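Local atomic coordinates of toll-receptor-related 2 (Hydra vulgaris, PDB entry 4W8H), a protein that probably serves as a transmembrane Toll-related receptor whose TIR domain, the part described here, is thought to pass signals on through protein-protein interactions. Residues Val63-Asp68 / Pro89-Pro94. Residues are numbered along the deposited sequence; the frame is centred on the assembly and turned at random.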
ATOM      1  N   VAL A  63       1.810   0.494  -1.312  1.00  6.15           N
ATOM      2  CA  VAL A  63       1.528   0.539  -2.728  0.54  6.61           C
ATOM      3  C   VAL A  63       1.669  -0.902  -3.291  1.00  6.27           C
ATOM      4  O   VAL A  63       2.771  -1.430  -3.262  1.00  6.45           O
ATOM      5  CB  VAL A  63       2.575   1.516  -3.347  0.54  9.51           C
ATOM      6  CG1 VAL A  63       2.554   1.469  -4.863  0.54  8.24           C
ATOM      7  CG2 VAL A  63       2.365   2.963  -2.806  0.54  9.90           C
ATOM      8  N   VAL A  64       0.595  -1.503  -3.759  1.00  5.89           N
ATOM      9  CA  VAL A  64       0.610  -2.920  -4.195  1.00  5.14           C
ATOM     10  C   VAL A  64       0.840  -2.878  -5.715  1.00  5.89           C
ATOM     11  O   VAL A  64      -0.107  -2.780  -6.509  1.00  6.92           O
ATOM     12  CB  VAL A  64      -0.671  -3.632  -3.806  1.00  5.53           C
ATOM     13  CG1 VAL A  64      -0.596  -5.091  -4.294  1.00  6.70           C
ATOM     14  CG2 VAL A  64      -0.888  -3.564  -2.298  1.00  6.81           C
ATOM     15  N   MET A  65       2.115  -2.962  -6.116  1.00  5.37           N
ATOM     16  CA  MET A  65       2.487  -2.799  -7.504  1.00  6.65           C
ATOM     17  C   MET A  65       2.170  -4.083  -8.288  1.00  6.25           C
ATOM     18  O   MET A  65       2.438  -5.226  -7.858  1.00  6.57           O
ATOM     19  CB  MET A  65       3.973  -2.484  -7.610  1.00  6.86           C
ATOM     20  CG  MET A  65       4.352  -1.210  -6.856  1.00  7.86           C
ATOM     21  SD  MET A  65       6.041  -0.643  -7.185  1.00  9.53           S
ATOM     22  CE  MET A  65       6.951  -1.985  -6.426  1.00 10.06           C
ATOM     23  N   SER A  66       1.630  -3.872  -9.465  1.00  6.06           N
ATOM     24  CA  SER A  66       1.249  -4.921 -10.417  1.00  5.99           C
ATOM     25  C   SER A  66       0.951  -4.226 -11.751  1.00  6.80           C
ATOM     26  O   SER A  66       0.812  -2.994 -11.789  1.00  7.66           O
ATOM     27  CB  SER A  66      -0.025  -5.610  -9.959  1.00  8.04           C
ATOM     28  OG  SER A  66      -1.163  -4.791 -10.194  1.00  7.59           O
ATOM     29  N   PRO A  67       0.757  -4.994 -12.821  1.00  7.08           N
ATOM     30  CA  PRO A  67       0.400  -4.335 -14.076  1.00  9.27           C
ATOM     31  C   PRO A  67      -0.886  -3.552 -13.978  1.00  9.14           C
ATOM     32  O   PRO A  67      -1.029  -2.485 -14.592  1.00 11.27           O
ATOM     33  CB  PRO A  67       0.268  -5.503 -15.065  1.00 13.14           C
ATOM     34  CG  PRO A  67       1.141  -6.602 -14.485  1.00 10.40           C
ATOM     35  CD  PRO A  67       1.029  -6.442 -12.994  1.00  7.50           C
ATOM     36  N   ASP A  68      -1.840  -4.057 -13.194  1.00  8.61           N
ATOM     37  CA  ASP A  68      -3.127  -3.366 -13.075  1.00  9.43           C
ATOM     38  C   ASP A  68      -3.059  -2.113 -12.202  1.00  9.61           C
ATOM     39  O   ASP A  68      -3.770  -1.131 -12.439  1.00 10.74           O
ATOM     40  CB  ASP A  68      -4.179  -4.325 -12.575  1.00 10.39           C
ATOM     41  CG  ASP A  68      -4.464  -5.411 -13.598  1.00 12.16           C
ATOM     42  OD1 ASP A  68      -4.854  -5.056 -14.739  1.00 15.71           O
ATOM     43  OD2 ASP A  68      -4.280  -6.607 -13.273  1.00 14.20           O
ATOM     44  N   PRO A  89       6.449   0.243  -0.948  1.00  6.65           N
ATOM     45  CA  PRO A  89       6.094  -0.440  -2.193  1.00  6.27           C
ATOM     46  C   PRO A  89       6.295  -1.953  -2.047  1.00  6.59           C
ATOM     47  O   PRO A  89       7.325  -2.418  -1.521  1.00  7.52           O
ATOM     48  CB  PRO A  89       7.106   0.095  -3.195  1.00  8.47           C
ATOM     49  CG  PRO A  89       7.969   1.139  -2.479  1.00  9.99           C
ATOM     50  CD  PRO A  89       7.755   0.920  -1.033  1.00  6.85           C
ATOM     51  N   ILE A  90       5.262  -2.672  -2.493  1.00  6.05           N
ATOM     52  CA  ILE A  90       5.283  -4.118  -2.601  1.00  6.38           C
ATOM     53  C   ILE A  90       5.219  -4.488  -4.068  1.00  6.23           C
ATOM     54  O   ILE A  90       4.297  -4.054  -4.784  1.00  6.95           O
ATOM     55  CB  ILE A  90       4.087  -4.762  -1.897  1.00  7.26           C
ATOM     56  CG1 ILE A  90       4.192  -4.531  -0.382  1.00  8.41           C
ATOM     57  CG2 ILE A  90       4.047  -6.287  -2.211  1.00  9.02           C
ATOM     58  CD1 ILE A  90       2.955  -4.950   0.376  1.00  8.58           C
ATOM     59  N   LEU A  91       6.172  -5.293  -4.553  1.00  5.83           N
ATOM     60  CA  LEU A  91       6.043  -5.853  -5.900  1.00  6.87           C
ATOM     61  C   LEU A  91       5.255  -7.129  -5.783  1.00  6.46           C
ATOM     62  O   LEU A  91       5.794  -8.172  -5.392  1.00  7.56           O
ATOM     63  CB  LEU A  91       7.391  -6.077  -6.581  1.00  8.26           C
ATOM     64  CG  LEU A  91       7.311  -6.474  -8.063  1.00 10.00           C
ATOM     65  CD1 LEU A  91       6.849  -5.352  -8.953  1.00 10.55           C
ATOM     66  CD2 LEU A  91       8.648  -7.011  -8.544  1.00 13.25           C
ATOM     67  N   TYR A  92       3.964  -7.035  -6.073  1.00  5.78           N
ATOM     68  CA  TYR A  92       3.046  -8.161  -5.907  1.00  6.26           C
ATOM     69  C   TYR A  92       3.067  -9.041  -7.155  1.00  6.29           C
ATOM     70  O   TYR A  92       3.072 -10.260  -7.050  1.00  8.03           O
ATOM     71  CB  TYR A  92       1.632  -7.651  -5.550  1.00  7.65           C
ATOM     72  CG  TYR A  92       0.573  -8.714  -5.647  1.00  8.44           C
ATOM     73  CD1 TYR A  92       0.695  -9.931  -4.991  1.00  8.85           C
ATOM     74  CD2 TYR A  92      -0.531  -8.517  -6.474  1.00  8.94           C
ATOM     75  CE1 TYR A  92      -0.288 -10.927  -5.162  1.00  9.38           C
ATOM     76  CE2 TYR A  92      -1.505  -9.494  -6.634  1.00 10.73           C
ATOM     77  CZ  TYR A  92      -1.352 -10.704  -6.017  1.00  9.65           C
ATOM     78  OH  TYR A  92      -2.320 -11.641  -6.224  1.00 12.41           O
ATOM     79  N   ARG A  93       2.973  -8.416  -8.313  1.00  7.16           N
ATOM     80  CA  ARG A  93       3.086  -9.108  -9.600  1.00  7.90           C
ATOM     81  C   ARG A  93       4.110  -8.389 -10.461  1.00  7.50           C
ATOM     82  O   ARG A  93       4.138  -7.175 -10.434  1.00  7.91           O
ATOM     83  CB  ARG A  93       1.739  -9.155 -10.303  1.00  8.07           C
ATOM     84  CG  ARG A  93       0.708 -10.043  -9.627  1.00  9.88           C
ATOM     85  CD  ARG A  93      -0.738  -9.580  -9.988  1.00 13.65           C
ATOM     86  NE  ARG A  93      -0.935  -9.563 -11.412  1.00 16.53           N
ATOM     87  CZ  ARG A  93      -1.756  -8.773 -12.089  1.00 15.12           C
ATOM     88  NH1 ARG A  93      -2.496  -7.829 -11.480  1.00 13.82           N
ATOM     89  NH2 ARG A  93      -1.801  -8.935 -13.410  1.00 17.64           N
ATOM     90  N   PRO A  94       4.918  -9.127 -11.252  1.00  7.92           N
ATOM     91  CA  PRO A  94       5.921  -8.464 -12.096  1.00  8.62           C
ATOM     92  C   PRO A  94       5.277  -7.477 -13.058  1.00  8.32           C
ATOM     93  O   PRO A  94       4.187  -7.699 -13.584  1.00  8.37           O
ATOM     94  CB  PRO A  94       6.559  -9.621 -12.878  1.00 11.44           C
ATOM     95  CG  PRO A  94       6.332 -10.828 -11.994  1.00 11.20           C
ATOM     96  CD  PRO A  94       4.940 -10.594 -11.425  1.00  9.43           C
TER
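Asp-68 and Arg-93 join in a salt bridge beyond the C-terminal ends of neighbouring parallel strands, 58-65 and 87-91, that helix 73-82 links in a beta-alpha-beta unit of the flavodoxin-like TIR fold. Arg-93 NH1 lies 2.8 Å from Asp-68 OD2, with an N-H...O angle of 164°; it meets OD2 on its anti side, tilted 22° out of the carboxylate plane, while OD2 lies nearly in the guanidinium plane. A weak second bond from NH2 reaches the same oxygen. Pro-67 CD sits over the centre of one guanidinium face, 3.7 Å above its plane, while the bend at chi3 (57°) brings NH1 and NH2 within bonding distance of Asp-68. NH1 also makes a salt bridge to Asp-15, whose other carboxylate oxygen accepts a hydrogen bond from Ser-66 OG. A leucine in place of Arg-93 would probably leave Asp-68 and Asp-15 without their shared positive mate and strip Pro-67 of its flat partner. Deeper in, Val-64 CG1 packs 3.6 Å from Tyr-92 CB, and the Tyr-92 ring stacks with Trp-18. On the opposite sheet face, Met-65 CE lies 3.8 Å from Pro-89 CB. The strands are held in parallel register by Ile-90 N to Val-63 O (2.9 Å) and Met-65 N to Ile-90 O (2.8 Å). Where the ladder ends, Met-65 O accepts two backbone N-H groups in its carbonyl plane, Tyr-92 N at 3.0 Å and Arg-93 N at 3.3 Å.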